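Local coordinates for molybdate-binding protein MolA (PDB 3PSH) that binds molybdate and tungstate in the periplasm and serves an ABC transporter that imports molybdate with low affinity, at residues D138-G143 / P281-L286; L29-Q34 / D158-A163; Q250-Q255 / Q261-K266; G203-H208 / V291-A296; E97-I102 / I107-I112. One frame throughout, in Å; residues are numbered along the deposited sequence.

Interaction 1 (D138-G143 / P281-L286); sequences DGLKQG and PMPEAL
Leu140 of helix 132-151 pushes its isobutyl group against Pro281, Pro283 and Leu286 at the start of helix 283-297. It carries this contact alone for its segment. Its CG lies anti to the backbone N (chi1 176°), which sends both methyls across to the other chain segment. The two methyls divide the work. CD1 sits against the backbone and ring atoms at the helix start: it is 3.6 Å from Pro281 O and 4.0 Å from Pro283 CD. The Leu140 side chain and the Pro283 ring cross at about a right angle. CD2 goes to Leu286, whose side chain comes toward it tip to tip, with CD2 of Leu140 3.9 Å from CD1 of Leu286. Nearer the helix, Leu140 CB rests 4.0 Å from Pro281 CG. Met282 takes the N-cap position of helix 283-297, and its side chain leaves the contact for helix 26-34.

This buried side is tight and mostly apolar. Other faces of helix 132-151 are more open. Lys141 is exposed and Asp138 partly so, and each makes a salt bridge within its own helix, to Glu145 and Lys134. Neither touches 281-286.

The place matters because Pro281 directly follows Tyr280, a molybdate-binding residue, and the Met282 side chain is about 6 Å from the bound ion. The contact is purely one of van der Waals packing. Pro281 O is buried here without a polar partner in the model, so a methyl group covers a carbonyl. Between these two segments, shape probably matters more than hydrogen bonding.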
# COMPACT_ATOMS: atom_id res chain seq x y z
N ASP A 138 8.24 -0.41 11.10
CA ASP A 138 8.42 0.84 11.83
C ASP A 138 7.94 2.04 11.00
O ASP A 138 7.44 3.00 11.52
CB ASP A 138 9.89 1.02 12.12
CG ASP A 138 10.43 0.07 13.23
OD1 ASP A 138 9.58 -0.61 13.86
OD2 ASP A 138 11.68 0.07 13.42
N GLY A 139 7.99 1.90 9.70
CA GLY A 139 7.69 3.05 8.78
C GLY A 139 6.17 3.22 8.67
O GLY A 139 5.70 4.39 8.58
N LEU A 140 5.41 2.10 8.76
CA LEU A 140 3.97 2.16 8.66
C LEU A 140 3.51 2.79 9.94
O LEU A 140 2.73 3.73 9.92
CB LEU A 140 3.39 0.72 8.55
CG LEU A 140 1.87 0.72 8.53
CD1 LEU A 140 1.22 1.53 7.46
CD2 LEU A 140 1.48 -0.77 8.30
N LYS A 141 4.05 2.34 11.07
CA LYS A 141 3.66 2.91 12.35
C LYS A 141 4.03 4.42 12.38
O LYS A 141 3.20 5.24 12.85
CB LYS A 141 4.42 2.23 13.55
CG LYS A 141 4.20 2.83 14.89
CD LYS A 141 4.99 1.97 15.89
CE LYS A 141 5.27 2.65 17.23
NZ LYS A 141 4.25 3.43 17.89
N GLN A 142 5.24 4.76 12.00
CA GLN A 142 5.74 6.21 12.06
C GLN A 142 4.88 7.07 11.09
O GLN A 142 4.47 8.21 11.38
CB GLN A 142 7.21 6.26 11.70
CG GLN A 142 7.74 7.62 11.44
CD GLN A 142 9.16 7.58 10.96
OE1 GLN A 142 9.39 7.45 9.79
NE2 GLN A 142 10.16 7.80 11.88
N GLY A 143 4.58 6.47 9.91
CA GLY A 143 3.75 7.19 8.95
C GLY A 143 2.34 7.47 9.37
O GLY A 143 1.79 8.55 9.17
N PRO A 281 3.29 -0.76 2.56
CA PRO A 281 2.42 -1.45 3.48
C PRO A 281 1.19 -0.54 3.79
O PRO A 281 1.35 0.69 3.95
CB PRO A 281 3.28 -1.57 4.70
CG PRO A 281 4.19 -0.24 4.75
CD PRO A 281 4.51 -0.19 3.25
N MET A 282 0.03 -1.17 4.00
CA MET A 282 -1.17 -0.46 4.38
C MET A 282 -1.75 -1.23 5.52
O MET A 282 -1.59 -2.47 5.56
CB MET A 282 -2.21 -0.42 3.21
CG MET A 282 -1.78 0.15 1.87
SD MET A 282 -2.09 1.99 1.69
CE MET A 282 -1.37 2.65 3.18
N PRO A 283 -2.34 -0.52 6.49
CA PRO A 283 -2.69 -1.19 7.73
C PRO A 283 -3.63 -2.34 7.50
O PRO A 283 -3.50 -3.36 8.22
CB PRO A 283 -3.40 -0.10 8.57
CG PRO A 283 -3.72 1.09 7.52
CD PRO A 283 -2.66 0.95 6.46
N GLU A 284 -4.60 -2.20 6.61
CA GLU A 284 -5.53 -3.34 6.33
C GLU A 284 -4.88 -4.50 5.66
O GLU A 284 -5.39 -5.64 5.78
CB GLU A 284 -6.78 -2.89 5.52
CG GLU A 284 -6.51 -2.45 4.06
CD GLU A 284 -5.98 -1.04 3.83
OE1 GLU A 284 -5.49 -0.41 4.79
OE2 GLU A 284 -6.07 -0.59 2.66
N ALA A 285 -3.81 -4.23 4.93
CA ALA A 285 -3.06 -5.33 4.22
C ALA A 285 -2.39 -6.20 5.25
O ALA A 285 -2.45 -7.41 5.09
CB ALA A 285 -2.06 -4.76 3.31
N LEU A 286 -1.77 -5.60 6.29
CA LEU A 286 -1.22 -6.44 7.44
C LEU A 286 -2.33 -7.17 8.15
O LEU A 286 -2.36 -8.43 8.22
CB LEU A 286 -0.43 -5.56 8.47
CG LEU A 286 0.95 -5.24 7.84
CD1 LEU A 286 1.06 -4.28 6.60
CD2 LEU A 286 1.87 -4.70 8.99

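Interaction 2 (L29-Q34 / D158-A163); sequences LNIAVQ and DELVKA
Segments 29-34 and 158-163 come closest at Gln34 and Leu160, whose CA atoms are 7.7 Å apart. Leu160 points its side chain into the gap, with CG anti to the backbone N (chi1 -173°). Its methyls take different partners. CD1 is 3.6 Å from Gln34 OE1, a contact of a methyl with an amide oxygen. CD2 is 4.1 Å from Gln34 CB and 4.4 Å from Ile31 CG2. The side chains of Gln34 and Leu160 cross at about a right angle.

The Gln34 amide is buried but well supplied with partners. OE1 is hydrogen-bonded to Tyr314 of helix 307-319, and NE2 to Glu284. NE2 also makes weak bonds back to Asn30 O and OD1, at 3.5 Å and 3.2 Å. These bonds should limit rotation of the amide and keep its oxygen beside the leucine methyl. Tyr314 and Phe318 also pack on Leu160.

Helix 26-34 begins with the molybdate-binding residues His26 and Gln27. Helix 154-165 is one of the helices that lie between the two sheets in the chain. It follows the long lobe-spanning helix 132-151 and packs on helix 26-34 of the N-terminal lobe, consistent with the fold of the Fe/B12-type periplasmic binding proteins.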
# COMPACT_ATOMS: atom_id res chain seq x y z
N LEU A 29 -3.68 8.90 1.30
CA LEU A 29 -5.10 9.13 1.16
C LEU A 29 -5.87 8.02 1.89
O LEU A 29 -6.79 8.31 2.60
CB LEU A 29 -5.49 9.28 -0.35
CG LEU A 29 -6.97 9.61 -0.65
CD1 LEU A 29 -7.45 10.81 0.29
CD2 LEU A 29 -7.00 9.99 -2.11
N ASN A 30 -5.49 6.75 1.66
CA ASN A 30 -6.24 5.61 2.22
C ASN A 30 -6.08 5.69 3.76
O ASN A 30 -7.01 5.45 4.46
CB ASN A 30 -5.63 4.32 1.61
CG ASN A 30 -6.28 3.07 2.18
OD1 ASN A 30 -7.50 3.05 2.47
ND2 ASN A 30 -5.47 2.01 2.28
N ILE A 31 -4.88 5.99 4.23
CA ILE A 31 -4.71 6.22 5.71
C ILE A 31 -5.65 7.30 6.23
O ILE A 31 -6.31 7.10 7.26
CB ILE A 31 -3.20 6.38 6.10
CG1 ILE A 31 -2.40 5.07 5.82
CG2 ILE A 31 -3.09 6.97 7.60
CD1 ILE A 31 -0.93 5.25 5.78
N ALA A 32 -5.66 8.44 5.55
CA ALA A 32 -6.50 9.57 6.01
C ALA A 32 -7.95 9.19 6.02
O ALA A 32 -8.70 9.63 6.95
CB ALA A 32 -6.36 10.82 5.11
N VAL A 33 -8.38 8.35 5.05
CA VAL A 33 -9.76 7.93 5.04
C VAL A 33 -9.98 7.11 6.33
O VAL A 33 -11.05 7.18 7.00
CB VAL A 33 -10.08 7.10 3.73
CG1 VAL A 33 -11.41 6.31 3.89
CG2 VAL A 33 -10.07 8.02 2.51
N GLN A 34 -9.00 6.29 6.66
CA GLN A 34 -9.20 5.40 7.83
C GLN A 34 -9.03 6.12 9.17
O GLN A 34 -9.21 5.56 10.26
CB GLN A 34 -8.30 4.15 7.80
CG GLN A 34 -8.64 3.29 6.53
CD GLN A 34 -7.68 2.10 6.44
OE1 GLN A 34 -7.68 1.23 7.34
NE2 GLN A 34 -6.81 2.11 5.41
N ASP A 158 -3.53 5.81 16.72
CA ASP A 158 -2.99 4.80 17.61
C ASP A 158 -3.79 3.51 17.49
O ASP A 158 -3.17 2.46 17.54
CB ASP A 158 -2.93 5.29 19.04
CG ASP A 158 -1.89 6.40 19.23
OD1 ASP A 158 -0.95 6.49 18.45
OD2 ASP A 158 -2.01 7.18 20.23
N GLU A 159 -5.12 3.60 17.33
CA GLU A 159 -5.95 2.43 17.20
C GLU A 159 -5.68 1.72 15.86
O GLU A 159 -5.78 0.45 15.74
CB GLU A 159 -7.43 2.90 17.21
CG GLU A 159 -7.78 3.44 18.60
CD GLU A 159 -9.06 4.25 18.68
OE1 GLU A 159 -9.62 4.65 17.60
OE2 GLU A 159 -9.42 4.54 19.86
N LEU A 160 -5.40 2.54 14.85
CA LEU A 160 -5.12 2.02 13.48
C LEU A 160 -3.78 1.27 13.45
O LEU A 160 -3.68 0.11 12.90
CB LEU A 160 -5.07 3.22 12.49
CG LEU A 160 -4.94 2.67 11.02
CD1 LEU A 160 -6.07 1.81 10.51
CD2 LEU A 160 -4.95 3.95 10.14
N VAL A 161 -2.76 1.81 14.15
CA VAL A 161 -1.49 1.12 14.28
C VAL A 161 -1.68 -0.22 15.02
O VAL A 161 -1.17 -1.26 14.59
CB VAL A 161 -0.45 2.00 15.02
CG1 VAL A 161 0.83 1.16 15.41
CG2 VAL A 161 -0.06 3.26 14.09
N LYS A 162 -2.38 -0.17 16.13
CA LYS A 162 -2.61 -1.40 16.95
C LYS A 162 -3.39 -2.45 16.08
O LYS A 162 -2.97 -3.64 16.04
CB LYS A 162 -3.33 -1.07 18.33
CG LYS A 162 -3.35 -2.34 19.24
CD LYS A 162 -4.37 -2.41 20.39
CE LYS A 162 -4.61 -3.92 20.79
NZ LYS A 162 -5.07 -4.86 19.63
N ALA A 163 -4.45 -2.01 15.36
CA ALA A 163 -5.17 -2.93 14.47
C ALA A 163 -4.24 -3.50 13.38
O ALA A 163 -4.32 -4.74 13.07
CB ALA A 163 -6.37 -2.31 13.85

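Interaction 3 (Q250-Q255 / Q261-K266)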
# COMPACT_ATOMS: atom_id res chain seq x y z
N GLN A 250 -6.81 -11.82 -18.66
CA GLN A 250 -5.64 -11.63 -19.51
C GLN A 250 -4.70 -12.82 -19.39
O GLN A 250 -4.28 -13.40 -20.41
CB GLN A 250 -4.94 -10.36 -19.05
CG GLN A 250 -3.75 -9.93 -19.77
CD GLN A 250 -3.55 -8.44 -19.51
OE1 GLN A 250 -4.55 -7.68 -19.40
NE2 GLN A 250 -2.31 -8.03 -19.31
N ILE A 251 -4.31 -13.15 -18.17
CA ILE A 251 -3.42 -14.26 -17.94
C ILE A 251 -4.07 -15.60 -18.30
O ILE A 251 -3.44 -16.41 -18.99
CB ILE A 251 -3.01 -14.25 -16.45
CG1 ILE A 251 -1.92 -13.17 -16.31
CG2 ILE A 251 -2.38 -15.61 -16.09
CD1 ILE A 251 -1.59 -12.85 -14.80
N LEU A 252 -5.30 -15.80 -17.88
CA LEU A 252 -6.00 -17.06 -18.06
C LEU A 252 -6.19 -17.34 -19.58
O LEU A 252 -6.20 -18.50 -19.99
CB LEU A 252 -7.34 -16.99 -17.35
CG LEU A 252 -7.51 -17.51 -15.91
CD1 LEU A 252 -6.28 -17.42 -15.09
CD2 LEU A 252 -8.78 -17.12 -15.14
N ASN A 253 -6.33 -16.29 -20.39
CA ASN A 253 -6.67 -16.45 -21.85
C ASN A 253 -5.41 -16.34 -22.72
O ASN A 253 -5.47 -16.39 -23.96
CB ASN A 253 -7.69 -15.41 -22.25
CG ASN A 253 -8.99 -15.48 -21.40
OD1 ASN A 253 -9.36 -16.52 -20.80
ND2 ASN A 253 -9.66 -14.32 -21.30
N ASP A 254 -4.25 -16.19 -22.06
CA ASP A 254 -3.00 -16.00 -22.75
C ASP A 254 -2.29 -17.35 -22.85
O ASP A 254 -1.74 -17.89 -21.87
CB ASP A 254 -2.16 -14.86 -22.13
CG ASP A 254 -0.93 -14.58 -22.92
OD1 ASP A 254 -0.53 -15.46 -23.74
OD2 ASP A 254 -0.36 -13.45 -22.79
N GLN A 255 -2.34 -17.95 -24.04
CA GLN A 255 -1.56 -19.16 -24.25
C GLN A 255 -0.07 -19.17 -23.82
O GLN A 255 0.43 -20.22 -23.41
CB GLN A 255 -1.78 -19.70 -25.72
CG GLN A 255 -1.37 -21.23 -25.92
CD GLN A 255 -2.13 -22.30 -25.04
OE1 GLN A 255 -3.24 -22.05 -24.53
NE2 GLN A 255 -1.49 -23.47 -24.84
N GLN A 261 3.15 -23.39 -13.80
CA GLN A 261 2.58 -24.21 -12.74
C GLN A 261 1.29 -23.61 -12.17
O GLN A 261 0.27 -24.26 -12.14
CB GLN A 261 3.61 -24.52 -11.65
CG GLN A 261 3.19 -25.51 -10.49
CD GLN A 261 4.18 -25.42 -9.25
OE1 GLN A 261 5.27 -24.70 -9.28
NE2 GLN A 261 3.77 -26.09 -8.12
N ALA A 262 1.26 -22.32 -11.79
CA ALA A 262 -0.03 -21.79 -11.33
C ALA A 262 -1.20 -21.88 -12.36
O ALA A 262 -2.35 -21.97 -11.96
CB ALA A 262 0.14 -20.25 -10.86
N LEU A 263 -0.92 -21.68 -13.63
CA LEU A 263 -1.99 -21.80 -14.65
C LEU A 263 -2.59 -23.25 -14.63
O LEU A 263 -3.86 -23.42 -14.55
CB LEU A 263 -1.48 -21.38 -16.02
CG LEU A 263 -1.68 -19.87 -16.34
CD1 LEU A 263 -3.15 -19.41 -16.20
CD2 LEU A 263 -0.80 -18.98 -15.46
N LYS A 264 -1.63 -24.18 -14.80
CA LYS A 264 -1.94 -25.64 -14.87
C LYS A 264 -2.81 -26.02 -13.67
O LYS A 264 -3.71 -26.90 -13.82
CB LYS A 264 -0.67 -26.53 -14.87
CG LYS A 264 0.12 -26.46 -16.19
CD LYS A 264 1.56 -26.85 -15.81
CE LYS A 264 2.26 -27.66 -16.86
NZ LYS A 264 3.73 -27.77 -16.59
N ASP A 265 -2.52 -25.42 -12.49
CA ASP A 265 -3.11 -25.80 -11.21
C ASP A 265 -4.36 -24.95 -10.82
O ASP A 265 -4.99 -25.22 -9.77
CB ASP A 265 -2.07 -25.83 -9.98
CG ASP A 265 -1.06 -26.93 -10.11
OD1 ASP A 265 -1.49 -27.95 -10.74
OD2 ASP A 265 0.08 -26.88 -9.56
N LYS A 266 -4.65 -23.98 -11.70
CA LYS A 266 -5.79 -23.06 -11.59
C LYS A 266 -5.65 -22.28 -10.33
O LYS A 266 -6.55 -22.20 -9.46
CB LYS A 266 -7.11 -23.82 -11.56
CG LYS A 266 -7.19 -24.65 -12.78
CD LYS A 266 -8.55 -25.07 -13.17
CE LYS A 266 -8.36 -25.37 -14.64
NZ LYS A 266 -9.65 -25.53 -15.28
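Leu263 reaches across to Ile251 and Leu252, and this small cluster of three side chains is the whole contact. Both methyls of Leu263 meet Ile251 at one point, the branch methyl CG2. Leu263 CD2 is 3.8 Å from Ile251 CG2, and Leu263 CD1 is 3.9 Å from the same atom. The two side chains cross at about a right angle, so CG2 rests against the fork of the leucine.

The Ile251 rotamer explains this choice of atom. Its CG2 is anti to the backbone N and faces 261-266, while the longer CG1 arm takes the position beside the backbone N. Leu263 bends so that its forked end comes toward the other helix. Leu252 departs from the staggered positions, with chi1 -95° and chi2 30°. It is exposed, and the turned chain lets its CD1 come within 3.9 Å of Leu263 CD1 at the solvent border of the cluster. Ile251, by contrast, is buried.

Just beyond, the chain leaves helix 261-264 through a Schellman motif. Lys266 has a positive phi, and its N bonds back to Leu263 O at 3.0 Å.

Trp257, in the loop between the segments, packs on both Ile251 and Leu263. Both also lie on Ile238 of strand 237-240, while Leu252 and Leu263 touch Val268 of strand 268-270. The two short helices thus form the crossover between neighbouring parallel strands 237-240 and 268-270 and pack on that end of the sheet, away from the molybdate site.

Interaction 4 (G203-H208 / V291-A296); sequences GLMMEH and VWLAKA
Leu293 of helix 283-297 lays its CD2 methyl against Met205 and Met206 of helix 201-208. The nearest CA atoms across the contact, those of Met206 and Leu293, are 7.8 Å apart. Helix 201-208, which lies between strands 194-196 and 211-213 in the chain, is thereby packed on helix 283-297. The Met205 side chain is about 10 Å from the bound molybdate.

The contacts of the methyl fall into two kinds. The first is with the backbone. Leu293 CD2 is 4.1 Å from Met206 CA and also 4.1 Å from Met205 O, so it lies over the main chain between these two residues. The second kind joins side chains. Met205 CG and the terminal methyl Met205 CE are both about 4.4 Å from Leu293 CD2. Met206 meets the same methyl with its CG, 4.5 Å from Leu293 CD2. Leu293 holds CG anti to its own N (chi1 -180°), and this stretches the leucine out toward the other helix. Met206 starts in the other direction, with its CB turned away, and only brushes the leucine.

Polar links lie around the contact, not in it. His208 NE2 is hydrogen-bonded to Asp133 of helix 132-151. Lys295 NZ is held by the backbone oxygens of Phe302 and Val305.

All three touching residues are buried, yet the distances are long for carbon packing and the shared surface is small. Between these two segments the methyl is loosely packed; the contact rests on van der Waals attraction and burial of apolar surface. It thus has no directional bond to fix its geometry. The hydrogen bonds at its borders tie the same two helices to other parts of the chain.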
# COMPACT_ATOMS: atom_id res chain seq x y z
N GLY A 203 6.71 -8.61 -1.08
CA GLY A 203 7.41 -9.90 -0.70
C GLY A 203 7.22 -10.15 0.81
O GLY A 203 7.32 -11.29 1.27
N LEU A 204 7.05 -9.08 1.63
CA LEU A 204 6.84 -9.19 3.08
C LEU A 204 5.49 -9.79 3.35
O LEU A 204 5.32 -10.66 4.22
CB LEU A 204 6.96 -7.84 3.83
CG LEU A 204 8.48 -7.43 3.95
CD1 LEU A 204 8.55 -5.99 4.23
CD2 LEU A 204 9.06 -8.19 5.12
N MET A 205 4.49 -9.36 2.58
CA MET A 205 3.14 -9.96 2.79
C MET A 205 3.18 -11.45 2.49
O MET A 205 2.66 -12.23 3.28
CB MET A 205 2.07 -9.32 1.89
CG MET A 205 0.65 -9.92 2.10
SD MET A 205 -0.49 -8.99 0.92
CE MET A 205 -0.06 -9.73 -0.64
N MET A 206 3.92 -11.79 1.44
CA MET A 206 4.08 -13.20 1.06
C MET A 206 4.85 -13.92 2.19
O MET A 206 4.36 -14.96 2.73
CB MET A 206 4.83 -13.28 -0.23
CG MET A 206 3.93 -12.73 -1.36
SD MET A 206 4.80 -12.91 -2.89
CE MET A 206 3.67 -12.22 -4.18
N GLU A 207 5.91 -13.33 2.73
CA GLU A 207 6.68 -14.07 3.78
C GLU A 207 5.87 -14.35 5.02
O GLU A 207 5.93 -15.46 5.63
CB GLU A 207 7.90 -13.23 4.18
CG GLU A 207 8.97 -13.30 3.13
CD GLU A 207 10.14 -12.29 3.42
OE1 GLU A 207 10.11 -11.70 4.55
OE2 GLU A 207 11.04 -12.21 2.59
N HIS A 208 5.08 -13.37 5.45
CA HIS A 208 4.31 -13.50 6.69
C HIS A 208 3.18 -14.53 6.57
O HIS A 208 2.69 -15.03 7.55
CB HIS A 208 3.75 -12.15 7.10
CG HIS A 208 4.80 -11.25 7.70
ND1 HIS A 208 5.14 -11.26 9.04
CD2 HIS A 208 5.55 -10.27 7.11
CE1 HIS A 208 6.09 -10.34 9.26
NE2 HIS A 208 6.37 -9.76 8.10
N VAL A 291 -3.69 -12.36 6.69
CA VAL A 291 -4.53 -13.48 7.26
C VAL A 291 -5.28 -14.12 6.04
O VAL A 291 -5.29 -15.37 5.91
CB VAL A 291 -5.51 -13.01 8.37
CG1 VAL A 291 -6.37 -14.20 8.85
CG2 VAL A 291 -4.72 -12.36 9.56
N TRP A 292 -5.89 -13.31 5.14
CA TRP A 292 -6.45 -13.93 3.92
C TRP A 292 -5.49 -14.82 3.16
O TRP A 292 -5.87 -15.99 2.78
CB TRP A 292 -7.00 -12.84 2.99
CG TRP A 292 -7.63 -13.46 1.73
CD1 TRP A 292 -8.94 -13.79 1.58
CD2 TRP A 292 -7.01 -13.65 0.47
NE1 TRP A 292 -9.17 -14.28 0.31
CE2 TRP A 292 -7.99 -14.22 -0.41
CE3 TRP A 292 -5.67 -13.49 -0.01
CZ2 TRP A 292 -7.67 -14.60 -1.74
CZ3 TRP A 292 -5.33 -13.90 -1.36
CH2 TRP A 292 -6.36 -14.43 -2.20
N LEU A 293 -4.24 -14.33 2.92
CA LEU A 293 -3.36 -15.11 2.09
C LEU A 293 -2.94 -16.40 2.89
O LEU A 293 -2.80 -17.50 2.31
CB LEU A 293 -2.11 -14.28 1.69
CG LEU A 293 -1.09 -14.97 0.80
CD1 LEU A 293 -1.71 -15.43 -0.53
CD2 LEU A 293 0.05 -13.94 0.55
N ALA A 294 -2.73 -16.23 4.21
CA ALA A 294 -2.31 -17.39 5.05
C ALA A 294 -3.43 -18.43 4.96
O ALA A 294 -3.14 -19.61 4.78
CB ALA A 294 -2.09 -16.98 6.47
N LYS A 295 -4.71 -18.02 5.07
CA LYS A 295 -5.81 -18.97 5.09
C LYS A 295 -6.00 -19.61 3.71
O LYS A 295 -6.48 -20.77 3.59
CB LYS A 295 -7.16 -18.31 5.51
CG LYS A 295 -7.33 -17.83 6.84
CD LYS A 295 -8.82 -17.31 7.12
CE LYS A 295 -10.06 -18.29 6.85
NZ LYS A 295 -10.25 -19.30 7.96
N ALA A 296 -5.73 -18.83 2.66
CA ALA A 296 -5.85 -19.33 1.31
C ALA A 296 -4.82 -20.46 1.08
O ALA A 296 -5.08 -21.41 0.37
CB ALA A 296 -5.67 -18.15 0.27

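Interaction 5 (E97-I102 / I107-I112); sequences EMIKQI and IPVVAI
Strand 87-91, helix 96-103 and strand 109-112 form a beta-alpha-beta unit, and this contact is where the helix lies on the second strand. Ile102 is the centre of it. Its CG2 methyl is anti to the backbone N and points in between Ile107, just before the strand, and Val109. Ile102 CG2 meets Val109 CG2 at only 3.4 Å, tighter than usual for two carbons. The two side chains cross at about a right angle. Ile102 CB is 3.8 Å from the same valine methyl. Val109 brings it there because its CG1 is anti to the backbone N (chi1 168°), which leaves CG2 beside that nitrogen and facing the isoleucine. The same methyl of the isoleucine, Ile102 CG2, also lies 3.8 Å from Ile107 CB and 3.6 Å from Ile107 O.

One turn earlier, Ile99 CG1 makes a looser contact with Val109 CG1, 4.4 Å apart. The packing therefore loosens toward the start of the helix.

One backbone bond also closes the turn between helix and strand. Ile107 N points to Ile102 O almost straight, at 168°, but the length of 3.4 Å makes it weak.

Strand 109-112 is an outermost strand of its four-stranded parallel sheet and bonds to Val88 and Val90 of strand 87-91, whose side chains also pack here, Val88 on Ile102 and Ile107 and Val90 on Val109. Helix 77-82 covers the contact further through Ile77, Leu80 and Leu81. Val110 and Ile112 instead meet Leu146 of helix 132-151.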
# COMPACT_ATOMS: atom_id res chain seq x y z
N GLU A 97 12.14 18.67 -8.00
CA GLU A 97 11.62 19.86 -8.72
C GLU A 97 10.16 20.16 -8.31
O GLU A 97 9.73 21.29 -8.25
CB GLU A 97 11.75 19.60 -10.25
CG GLU A 97 11.04 20.63 -11.13
CD GLU A 97 11.13 20.30 -12.65
OE1 GLU A 97 11.71 19.22 -12.99
OE2 GLU A 97 10.63 21.07 -13.49
N MET A 98 9.42 19.13 -8.04
CA MET A 98 8.01 19.20 -7.68
C MET A 98 7.91 19.73 -6.26
O MET A 98 7.05 20.60 -5.99
CB MET A 98 7.39 17.79 -7.76
CG MET A 98 6.00 17.75 -7.17
SD MET A 98 5.38 16.02 -7.14
CE MET A 98 3.82 16.20 -6.24
N ILE A 99 8.69 19.17 -5.32
CA ILE A 99 8.68 19.68 -3.93
C ILE A 99 9.06 21.19 -3.95
O ILE A 99 8.42 22.01 -3.27
CB ILE A 99 9.67 18.89 -3.06
CG1 ILE A 99 9.02 17.52 -2.91
CG2 ILE A 99 9.91 19.60 -1.71
CD1 ILE A 99 9.94 16.39 -2.24
N LYS A 100 10.09 21.54 -4.73
CA LYS A 100 10.55 22.93 -4.85
C LYS A 100 9.43 23.82 -5.41
O LYS A 100 9.27 24.92 -4.89
CB LYS A 100 11.83 23.06 -5.70
CG LYS A 100 12.41 24.53 -5.75
CD LYS A 100 13.77 24.46 -6.42
CE LYS A 100 14.43 25.85 -6.65
NZ LYS A 100 13.53 26.78 -7.44
N GLN A 101 8.71 23.38 -6.46
CA GLN A 101 7.50 24.17 -6.96
C GLN A 101 6.57 24.55 -5.79
O GLN A 101 6.13 25.66 -5.68
CB GLN A 101 6.73 23.49 -8.08
CG GLN A 101 7.51 23.47 -9.37
CD GLN A 101 6.61 23.17 -10.50
OE1 GLN A 101 5.77 24.02 -10.82
NE2 GLN A 101 6.70 21.93 -11.09
N ILE A 102 6.26 23.59 -4.94
CA ILE A 102 5.30 23.82 -3.85
C ILE A 102 5.94 24.68 -2.71
O ILE A 102 5.32 25.65 -2.31
CB ILE A 102 4.80 22.44 -3.30
CG1 ILE A 102 4.11 21.60 -4.45
CG2 ILE A 102 3.94 22.69 -2.14
CD1 ILE A 102 3.92 20.16 -3.99
N ILE A 107 3.91 26.73 0.57
CA ILE A 107 2.94 25.82 1.11
C ILE A 107 3.79 24.67 1.74
O ILE A 107 4.69 24.14 1.05
CB ILE A 107 2.07 25.20 0.05
CG1 ILE A 107 1.15 26.24 -0.61
CG2 ILE A 107 1.16 24.19 0.64
CD1 ILE A 107 0.68 25.70 -2.01
N PRO A 108 3.53 24.31 3.00
CA PRO A 108 4.33 23.23 3.68
C PRO A 108 4.08 21.90 2.90
O PRO A 108 2.97 21.62 2.45
CB PRO A 108 3.71 23.15 5.12
CG PRO A 108 2.92 24.45 5.22
CD PRO A 108 2.47 24.84 3.88
N VAL A 109 5.13 21.09 2.84
CA VAL A 109 5.07 19.79 2.18
C VAL A 109 5.51 18.69 3.19
O VAL A 109 6.52 18.86 3.89
CB VAL A 109 6.17 19.77 1.07
CG1 VAL A 109 6.40 18.26 0.49
CG2 VAL A 109 5.77 20.65 -0.10
N VAL A 110 4.75 17.59 3.21
CA VAL A 110 5.05 16.52 4.13
C VAL A 110 5.13 15.25 3.28
O VAL A 110 4.15 14.87 2.62
CB VAL A 110 3.92 16.29 5.13
CG1 VAL A 110 4.19 15.03 6.09
CG2 VAL A 110 3.78 17.52 6.01
N ALA A 111 6.36 14.72 3.22
CA ALA A 111 6.71 13.51 2.36
C ALA A 111 6.46 12.24 3.17
O ALA A 111 6.84 12.17 4.43
CB ALA A 111 8.18 13.61 1.92
N ILE A 112 5.74 11.30 2.56
CA ILE A 112 5.41 10.08 3.28
C ILE A 112 5.98 8.88 2.48
O ILE A 112 5.77 8.75 1.30
CB ILE A 112 3.90 9.93 3.39
CG1 ILE A 112 3.28 11.01 4.31
CG2 ILE A 112 3.51 8.45 3.94
CD1 ILE A 112 3.65 10.99 5.85

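How the interactions relate
Interaction 5 closes first along the chain, inside the loop spanned by interaction 2. It belongs to the sheet of strands 21-24, 41-44, 87-91 and 109-112. Interaction 3 belongs to the second four-stranded parallel sheet, and their centres are 44 Å apart on opposite sides of the molecule. Interactions 1 and 2 lie between, with centres 8 Å apart, and touch through Glu284, which bonds to Asn30 and Gln34. Interactions 1 and 4 share helix 283-297, about 15 Å apart between centres, and their segments alternate along the chain. Helices 132-151 and 283-297 have contacts in both halves of this two-lobed protein, while helix 154-165 packs on helix 26-34. Molybdate is bound close to interaction 1.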